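Local coordinates for ALKF (Bacillus cereus, PDB 3ZBO), which is related to the HEAT-like repeat DNA glycosylases and has affinity for branched DNA structures, although its biological function is unknown, at residues Val107-Ser112 and Trp135-Trp140; Leu129-Gly134 and His168-Thr173. All blocks are in the same frame, centred on the assembly; numbering follows the deposited sequence. Where two conformers were deposited one is given.

Contact 1. Residues Val107-Ser112 and Trp135-Trp140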
ATOM      1  N   VAL A 107      -4.265   0.662  -1.599  1.00 10.24           N
ATOM      2  CA  VAL A 107      -4.289   1.141  -2.980  1.00 11.30           C
ATOM      3  C   VAL A 107      -5.781   1.280  -3.397  1.00 11.83           C
ATOM      4  O   VAL A 107      -6.105   2.321  -4.021  1.00 12.82           O
ATOM      5  CB  VAL A 107      -3.548   0.155  -3.871  1.00 12.27           C
ATOM      6  CG1 VAL A 107      -3.651   0.610  -5.342  1.00 11.74           C
ATOM      7  CG2 VAL A 107      -2.079  -0.023  -3.511  1.00 13.58           C
ATOM      8  N   THR A 108      -6.638   0.324  -3.061  1.00 12.85           N
ATOM      9  CA  THR A 108      -8.066   0.485  -3.359  1.00 12.10           C
ATOM     10  C   THR A 108      -8.605   1.762  -2.684  1.00 12.58           C
ATOM     11  O   THR A 108      -9.267   2.562  -3.285  1.00 13.94           O
ATOM     12  CB  THR A 108      -8.769  -0.717  -2.868  1.00 13.92           C
ATOM     13  OG1 THR A 108      -8.247  -1.866  -3.570  1.00 16.33           O
ATOM     14  CG2 THR A 108     -10.264  -0.645  -3.205  1.00 14.65           C
ATOM     15  N   LEU A 109      -8.185   1.971  -1.432  1.00 12.05           N
ATOM     16  CA  LEU A 109      -8.611   3.222  -0.717  1.00 11.91           C
ATOM     17  C   LEU A 109      -8.158   4.496  -1.410  1.00 11.93           C
ATOM     18  O   LEU A 109      -8.911   5.487  -1.472  1.00 13.80           O
ATOM     19  CB  LEU A 109      -8.155   3.170   0.761  1.00 11.18           C
ATOM     20  CG  LEU A 109      -8.511   4.404   1.643  1.00 11.82           C
ATOM     21  CD1 LEU A 109     -10.086   4.495   1.733  1.00 11.42           C
ATOM     22  CD2 LEU A 109      -7.905   4.263   3.011  1.00 13.00           C
ATOM     23  N   SER A 110      -6.924   4.477  -1.945  1.00 13.48           N
ATOM     24  CA  SER A 110      -6.394   5.692  -2.616  1.00 12.48           C
ATOM     25  C   SER A 110      -7.199   6.039  -3.861  1.00 14.98           C
ATOM     26  O   SER A 110      -7.029   7.171  -4.343  1.00 16.61           O
ATOM     27  CB  SER A 110      -4.859   5.475  -2.949  1.00 14.05           C
ATOM     28  OG  SER A 110      -4.760   4.594  -4.044  1.00 14.73           O
ATOM     29  N   GLU A 111      -8.026   5.107  -4.330  1.00 15.56           N
ATOM     30  CA  GLU A 111      -8.822   5.323  -5.558  0.50 16.74           C
ATOM     31  C   GLU A 111     -10.263   5.672  -5.207  1.00 19.25           C
ATOM     32  O   GLU A 111     -11.091   5.819  -6.124  1.00 20.50           O
ATOM     33  CB  GLU A 111      -8.767   4.074  -6.428  0.50 16.75           C
ATOM     34  CG  GLU A 111      -7.367   3.841  -7.114  0.50 16.16           C
ATOM     35  CD  GLU A 111      -6.983   4.981  -8.052  0.50 22.09           C
ATOM     36  OE1 GLU A 111      -7.885   5.509  -8.746  0.50 22.93           O
ATOM     37  OE2 GLU A 111      -5.790   5.360  -8.096  0.50 23.79           O
ATOM     38  N   SER A 112     -10.558   5.777  -3.910  1.00 17.09           N
ATOM     39  CA  SER A 112     -11.893   6.113  -3.474  1.00 17.19           C
ATOM     40  C   SER A 112     -12.031   7.624  -3.341  1.00 18.57           C
ATOM     41  O   SER A 112     -11.081   8.379  -3.486  1.00 22.85           O
ATOM     42  CB  SER A 112     -12.119   5.448  -2.108  1.00 16.96           C
ATOM     43  OG  SER A 112     -11.532   6.258  -1.136  1.00 17.24           O
ATOM     44  N   TRP A 135      -0.711   5.132   6.284  1.00 10.71           N
ATOM     45  CA  TRP A 135       0.536   5.818   5.735  1.00 11.07           C
ATOM     46  C   TRP A 135       0.706   5.419   4.306  1.00 10.74           C
ATOM     47  O   TRP A 135       1.035   6.295   3.473  1.00 11.55           O
ATOM     48  CB  TRP A 135       1.735   5.426   6.575  1.00 10.96           C
ATOM     49  CG  TRP A 135       1.686   6.061   7.967  1.00  9.80           C
ATOM     50  CD1 TRP A 135       1.449   5.469   9.169  1.00 11.61           C
ATOM     51  CD2 TRP A 135       2.001   7.454   8.260  1.00 10.55           C
ATOM     52  NE1 TRP A 135       1.517   6.409  10.190  1.00 12.50           N
ATOM     53  CE2 TRP A 135       1.879   7.620   9.651  1.00 12.44           C
ATOM     54  CE3 TRP A 135       2.384   8.560   7.458  1.00 11.57           C
ATOM     55  CZ2 TRP A 135       2.119   8.846  10.307  1.00 13.42           C
ATOM     56  CZ3 TRP A 135       2.624   9.772   8.066  1.00 12.38           C
ATOM     57  CH2 TRP A 135       2.500   9.948   9.488  1.00 14.51           C
ATOM     58  N   SER A 136       0.487   4.118   3.980  1.00 10.49           N
ATOM     59  CA  SER A 136       0.658   3.682   2.584  1.00 11.27           C
ATOM     60  C   SER A 136      -0.330   4.438   1.651  1.00 11.28           C
ATOM     61  O   SER A 136       0.084   4.851   0.580  1.00 11.39           O
ATOM     62  CB  SER A 136       0.435   2.180   2.435  1.00 11.07           C
ATOM     63  OG  SER A 136       1.458   1.436   3.192  1.00 11.73           O
ATOM     64  N   CYS A 137      -1.568   4.560   2.099  1.00 10.70           N
ATOM     65  CA  CYS A 137      -2.557   5.252   1.244  1.00 11.89           C
ATOM     66  C   CYS A 137      -2.075   6.641   0.969  1.00 11.07           C
ATOM     67  O   CYS A 137      -2.221   7.056  -0.217  1.00 12.09           O
ATOM     68  CB  CYS A 137      -3.832   5.255   2.050  1.00 11.72           C
ATOM     69  SG  CYS A 137      -5.193   6.067   1.108  1.00 14.01           S
ATOM     70  N   TYR A 138      -1.517   7.350   1.945  1.00 11.17           N
ATOM     71  CA  TYR A 138      -0.999   8.687   1.623  1.00 12.05           C
ATOM     72  C   TYR A 138       0.083   8.630   0.550  1.00 12.67           C
ATOM     73  O   TYR A 138       0.178   9.528  -0.301  1.00 13.07           O
ATOM     74  CB  TYR A 138      -0.491   9.492   2.818  1.00 11.56           C
ATOM     75  CG  TYR A 138      -1.603  10.260   3.471  1.00 12.40           C
ATOM     76  CD1 TYR A 138      -2.402   9.676   4.466  1.00 13.27           C
ATOM     77  CD2 TYR A 138      -1.901  11.555   3.011  1.00 13.47           C
ATOM     78  CE1 TYR A 138      -3.448  10.428   5.016  1.00 13.40           C
ATOM     79  CE2 TYR A 138      -2.950  12.303   3.632  1.00 12.54           C
ATOM     80  CZ  TYR A 138      -3.677  11.718   4.571  1.00 13.97           C
ATOM     81  OH  TYR A 138      -4.691  12.485   5.115  1.00 17.10           O
ATOM     82  N   CYS A 139       0.977   7.653   0.631  1.00 11.42           N
ATOM     83  CA  CYS A 139       2.015   7.565  -0.429  1.00 11.07           C
ATOM     84  C   CYS A 139       1.351   7.396  -1.787  1.00 11.97           C
ATOM     85  O   CYS A 139       1.813   8.043  -2.753  1.00 12.90           O
ATOM     86  CB  CYS A 139       2.923   6.370  -0.195  1.00 11.54           C
ATOM     87  SG  CYS A 139       3.840   6.429   1.326  1.00 14.20           S
ATOM     88  N   TRP A 140       0.284   6.572  -1.922  1.00 12.05           N
ATOM     89  CA  TRP A 140      -0.335   6.360  -3.215  1.00 12.59           C
ATOM     90  C   TRP A 140      -1.080   7.601  -3.625  1.00 13.64           C
ATOM     91  O   TRP A 140      -1.070   7.926  -4.843  1.00 13.64           O
ATOM     92  CB  TRP A 140      -1.316   5.149  -3.176  1.00 11.89           C
ATOM     93  CG  TRP A 140      -0.655   3.936  -2.528  1.00 11.32           C
ATOM     94  CD1 TRP A 140      -1.342   3.067  -1.696  1.00 12.73           C
ATOM     95  CD2 TRP A 140       0.714   3.457  -2.565  1.00 12.34           C
ATOM     96  NE1 TRP A 140      -0.500   2.061  -1.232  1.00 12.68           N
ATOM     97  CE2 TRP A 140       0.768   2.317  -1.674  1.00 11.85           C
ATOM     98  CE3 TRP A 140       1.949   3.935  -3.147  1.00 14.78           C
ATOM     99  CZ2 TRP A 140       1.927   1.564  -1.493  1.00 12.95           C
ATOM    100  CZ3 TRP A 140       3.075   3.231  -2.946  1.00 14.04           C
ATOM    101  CH2 TRP A 140       3.100   2.045  -2.088  1.00 12.52           C
TER

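Contact 2. Residues Leu129-Gly134 and His168-Thr173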
ATOM      1  N   LEU A 129      -1.111  -2.850  11.399  1.00 12.05           N
ATOM      2  CA  LEU A 129      -1.328  -2.925   9.965  1.00 12.12           C
ATOM      3  C   LEU A 129      -2.367  -1.923   9.502  1.00 11.96           C
ATOM      4  O   LEU A 129      -2.292  -1.449   8.304  1.00 12.28           O
ATOM      5  CB  LEU A 129      -1.827  -4.317   9.613  1.00 11.33           C
ATOM      6  CG  LEU A 129      -0.786  -5.431   9.787  1.00 14.12           C
ATOM      7  CD1 LEU A 129      -1.359  -6.803   9.607  1.00 15.92           C
ATOM      8  CD2 LEU A 129       0.323  -5.226   8.728  1.00 15.80           C
ATOM      9  N   LYS A 130      -3.304  -1.509  10.365  1.00 11.95           N
ATOM     10  CA  LYS A 130      -4.173  -0.409   9.941  1.00 11.67           C
ATOM     11  C   LYS A 130      -3.400   0.923   9.762  1.00 12.00           C
ATOM     12  O   LYS A 130      -3.601   1.646   8.752  1.00 11.47           O
ATOM     13  CB  LYS A 130      -5.290  -0.097  10.982  1.00 13.67           C
ATOM     14  CG  LYS A 130      -6.338  -1.069  10.948  1.00 17.74           C
ATOM     15  CD  LYS A 130      -7.512  -0.484  11.882  1.00 20.89           C
ATOM     16  CE  LYS A 130      -8.412  -1.641  12.267  1.00 26.34           C
ATOM     17  NZ  LYS A 130      -9.475  -0.879  13.049  1.00 25.43           N
ATOM     18  N   MET A 131      -2.453   1.161  10.680  1.00 12.53           N
ATOM     19  CA  MET A 131      -1.642   2.363  10.514  1.00 11.56           C
ATOM     20  C   MET A 131      -0.782   2.224   9.269  1.00 11.73           C
ATOM     21  O   MET A 131      -0.596   3.209   8.582  1.00 12.28           O
ATOM     22  CB  MET A 131      -0.698   2.595  11.726  1.00 13.33           C
ATOM     23  CG  MET A 131      -1.631   2.896  12.943  1.00 10.62           C
ATOM     24  SD  MET A 131      -0.635   3.430  14.384  1.00 14.96           S
ATOM     25  CE  MET A 131       0.332   1.969  14.795  1.00 16.69           C
ATOM     26  N   SER A 132      -0.211   1.035   9.052  1.00 10.77           N
ATOM     27  CA  SER A 132       0.605   0.839   7.809  1.00 11.57           C
ATOM     28  C   SER A 132      -0.242   1.153   6.569  1.00  9.63           C
ATOM     29  O   SER A 132       0.253   1.806   5.629  1.00 11.64           O
ATOM     30  CB  SER A 132       1.085  -0.619   7.751  1.00 10.85           C
ATOM     31  OG  SER A 132       2.025  -0.715   6.685  1.00 12.55           O
ATOM     32  N   ALA A 133      -1.496   0.714   6.545  1.00 10.59           N
ATOM     33  CA  ALA A 133      -2.365   0.996   5.391  1.00  9.44           C
ATOM     34  C   ALA A 133      -2.641   2.494   5.286  1.00 10.75           C
ATOM     35  O   ALA A 133      -2.657   3.009   4.149  1.00 11.28           O
ATOM     36  CB  ALA A 133      -3.710   0.241   5.513  1.00 11.28           C
ATOM     37  N   GLY A 134      -2.812   3.200   6.433  1.00 11.75           N
ATOM     38  CA  GLY A 134      -3.150   4.595   6.319  1.00 11.96           C
ATOM     39  C   GLY A 134      -1.933   5.388   5.785  1.00 12.00           C
ATOM     40  O   GLY A 134      -2.143   6.229   4.894  1.00 13.15           O
ATOM     41  N   HIS A 168       9.878   4.211  17.265  1.00 14.57           N
ATOM     42  CA  HIS A 168       9.161   3.436  18.328  1.00 17.88           C
ATOM     43  C   HIS A 168       7.796   3.018  17.810  1.00 17.89           C
ATOM     44  O   HIS A 168       6.944   2.554  18.581  1.00 19.12           O
ATOM     45  CB  HIS A 168       9.026   4.295  19.578  1.00 18.75           C
ATOM     46  CG  HIS A 168      10.369   4.487  20.252  1.00 24.82           C
ATOM     47  ND1 HIS A 168      11.107   5.640  20.110  1.00 36.36           N
ATOM     48  CD2 HIS A 168      11.158   3.618  20.928  1.00 31.21           C
ATOM     49  CE1 HIS A 168      12.252   5.519  20.764  1.00 32.80           C
ATOM     50  NE2 HIS A 168      12.315   4.298  21.269  1.00 32.73           N
ATOM     51  N   SER A 169       7.639   3.017  16.489  1.00 13.90           N
ATOM     52  CA  SER A 169       6.370   2.516  15.903  1.00 13.77           C
ATOM     53  C   SER A 169       6.451   1.019  15.634  1.00 12.84           C
ATOM     54  O   SER A 169       7.529   0.438  15.560  1.00 14.65           O
ATOM     55  CB  SER A 169       6.220   3.225  14.571  1.00 13.29           C
ATOM     56  OG  SER A 169       5.829   4.602  14.854  1.00 17.30           O
ATOM     57  N   PRO A 170       5.289   0.348  15.495  1.00 14.53           N
ATOM     58  CA  PRO A 170       5.300  -1.056  15.097  1.00 14.32           C
ATOM     59  C   PRO A 170       6.003  -1.274  13.789  1.00 16.20           C
ATOM     60  O   PRO A 170       6.047  -0.337  12.983  1.00 14.92           O
ATOM     61  CB  PRO A 170       3.786  -1.384  14.980  1.00 15.89           C
ATOM     62  CG  PRO A 170       3.057  -0.332  15.801  1.00 17.50           C
ATOM     63  CD  PRO A 170       3.932   0.903  15.637  1.00 15.54           C
ATOM     64  N   GLU A 171       6.562  -2.435  13.606  1.00 14.71           N
ATOM     65  CA  GLU A 171       7.475  -2.696  12.481  1.00 14.04           C
ATOM     66  C   GLU A 171       6.877  -2.335  11.132  1.00 13.51           C
ATOM     67  O   GLU A 171       7.514  -1.659  10.323  1.00 13.82           O
ATOM     68  CB  GLU A 171       8.045  -4.096  12.405  1.00 15.32           C
ATOM     69  CG  GLU A 171       8.621  -4.558  13.782  1.00 15.91           C
ATOM     70  CD  GLU A 171       9.751  -3.675  14.304  1.00 19.51           C
ATOM     71  OE1 GLU A 171      10.546  -3.120  13.498  1.00 16.57           O
ATOM     72  OE2 GLU A 171       9.921  -3.580  15.582  1.00 21.33           O
ATOM     73  N   ARG A 172       5.685  -2.849  10.826  1.00 13.06           N
ATOM     74  CA  ARG A 172       5.173  -2.544   9.497  1.00 13.23           C
ATOM     75  C   ARG A 172       4.790  -1.113   9.360  1.00 12.53           C
ATOM     76  O   ARG A 172       4.864  -0.537   8.231  1.00 12.74           O
ATOM     77  CB  ARG A 172       3.951  -3.415   9.140  1.00 13.33           C
ATOM     78  CG  ARG A 172       4.288  -4.882   9.006  1.00 13.67           C
ATOM     79  CD  ARG A 172       5.559  -5.320   8.267  1.00 15.12           C
ATOM     80  NE  ARG A 172       5.685  -4.536   7.015  1.00 13.01           N
ATOM     81  CZ  ARG A 172       6.670  -4.783   6.171  1.00 12.79           C
ATOM     82  NH1 ARG A 172       7.525  -5.854   6.384  1.00 15.01           N
ATOM     83  NH2 ARG A 172       6.829  -3.945   5.150  1.00 14.08           N
ATOM     84  N   THR A 173       4.422  -0.440  10.434  1.00 11.57           N
ATOM     85  CA  THR A 173       4.098   0.969  10.399  1.00 12.05           C
ATOM     86  C   THR A 173       5.379   1.719   9.961  1.00 12.30           C
ATOM     87  O   THR A 173       5.310   2.720   9.206  1.00 14.16           O
ATOM     88  CB  THR A 173       3.544   1.450  11.760  1.00 12.25           C
ATOM     89  OG1 THR A 173       2.556   0.524  12.198  1.00 12.61           O
ATOM     90  CG2 THR A 173       2.895   2.807  11.565  1.00 16.53           C
TER

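Contact 1. Residues Val107-Ser112 and Trp135-Trp140
Trp140 reaches from helix 128-144 to the last turns of helix 98-110, a worked example of how one large residue packs two helices together. Its CB lies 3.6 Å from Ser110 CB and equally near Ser110 OG, so the contact begins at the root of the side chain. Further out, Trp140 CD1 meets both CA and CG2 of Val107. Trp140 NE1 comes 3.5 Å from Val107 CG2, but its hydrogen bond goes to the carbonyl of Asp102, earlier in helix 98-110. Beyond it, Trp140 CE2 lies 4.1 Å from Val107 CG2, and the side chain also touches Asn179 of helix 171-187. Val107 CG2 thus sits over one face of the Trp140 five-membered ring, 3.9 Å from its centroid and 30° off the normal, a CH-pi contact. Val107 presents this branch because CG1 is the one anti to the backbone N (chi1 176°), which leaves CG2 beside that nitrogen and next to the indole. Tyr238 meets the same indole edge-to-face.

A turn earlier, Cys137 SG fits against Leu109, 3.7 Å from CG and almost as near to CD2. Ser110 turns its hydroxyl back on its own helix: OG donates to Val107 O over 2.6 Å, with the donor tilted 17° from the carbonyl plane. No hydrogen bond joins the two segments, and the small side chains of Ser110 and Cys137 are consistent with their close approach, 5.5 Å between CA atoms. Such side-by-side helix packing is consistent with the HEAT-like architecture inferred for the AlkD-related proteins.

Contact 2. Residues Leu129-Gly134 and His168-Thr173
With CG anti to the carbonyl carbon (chi1 -66°) and a bend at chi3 (-65°), Met131 curls its terminal methyl toward the start of helix 171-187. There Met131 CE lies 3.7 Å from Pro170 CG and equally near Thr173 OG1, the thioether chain crossing the proline ring at about a right angle. Thr173 supplies its methyl to the same residue: with OG1 beside the backbone N (chi1 -47°), CG2 falls beside the carbonyl carbon and comes 3.6 Å from Met131 CB. Thus the base of the methionine packs on threonine and its tip on proline, the residue at the N-cap position.

The other flank is made by Leu129 and Arg172. Leu129 CD2 rests 4.0 Å from Arg172 CG and touches CB as well, so it is the aliphatic root of the arginine that packs here. Bends at chi2 and chi3 then carry the guanidinium away from helix 128-144, and Arg172 forms a cation-pi pair with Tyr98.

Between these flanks the backbones come very near, with the CA atoms of Ser132 and Thr173 4.4 Å apart. Ser132 OG approaches Arg172 O to 3.2 Å, yet its hydrogen bond is with Asp102 OD1 on helix 98-110. Thr173 OG1 likewise bonds to Glu128 O, and Glu128 OE2 accepts from the backbone N of Arg172 in the first turn of helix 171-187. The chemistry is therefore divided: the side-chain contacts between the segments are largely made by methyl and methylene groups, whereas Glu128 supplies polar ties between the two helices and Ser132 OG is spent on a third.

In the fold
From the N terminus, the chain enters contact 1 at the end of helix 98-110, passes through helix 115-124 and returns in helix 128-144, closing a mainly helical loop of 22 residues. Contact 2 takes its first segment from the earlier part of that same helix and closes on the start of helix 171-187, after helix 152-165. The segments alternate along the chain, so the two loops cross rather than nest. Helix 128-144 consequently lies against helix 98-110 through one contact and helix 171-187 through the other; the centres of contacts 1 and 2 lie about 14 Å apart. Trp135 CD1 and Thr173 CG2, 3.9 Å apart, join the two contacts directly by packing.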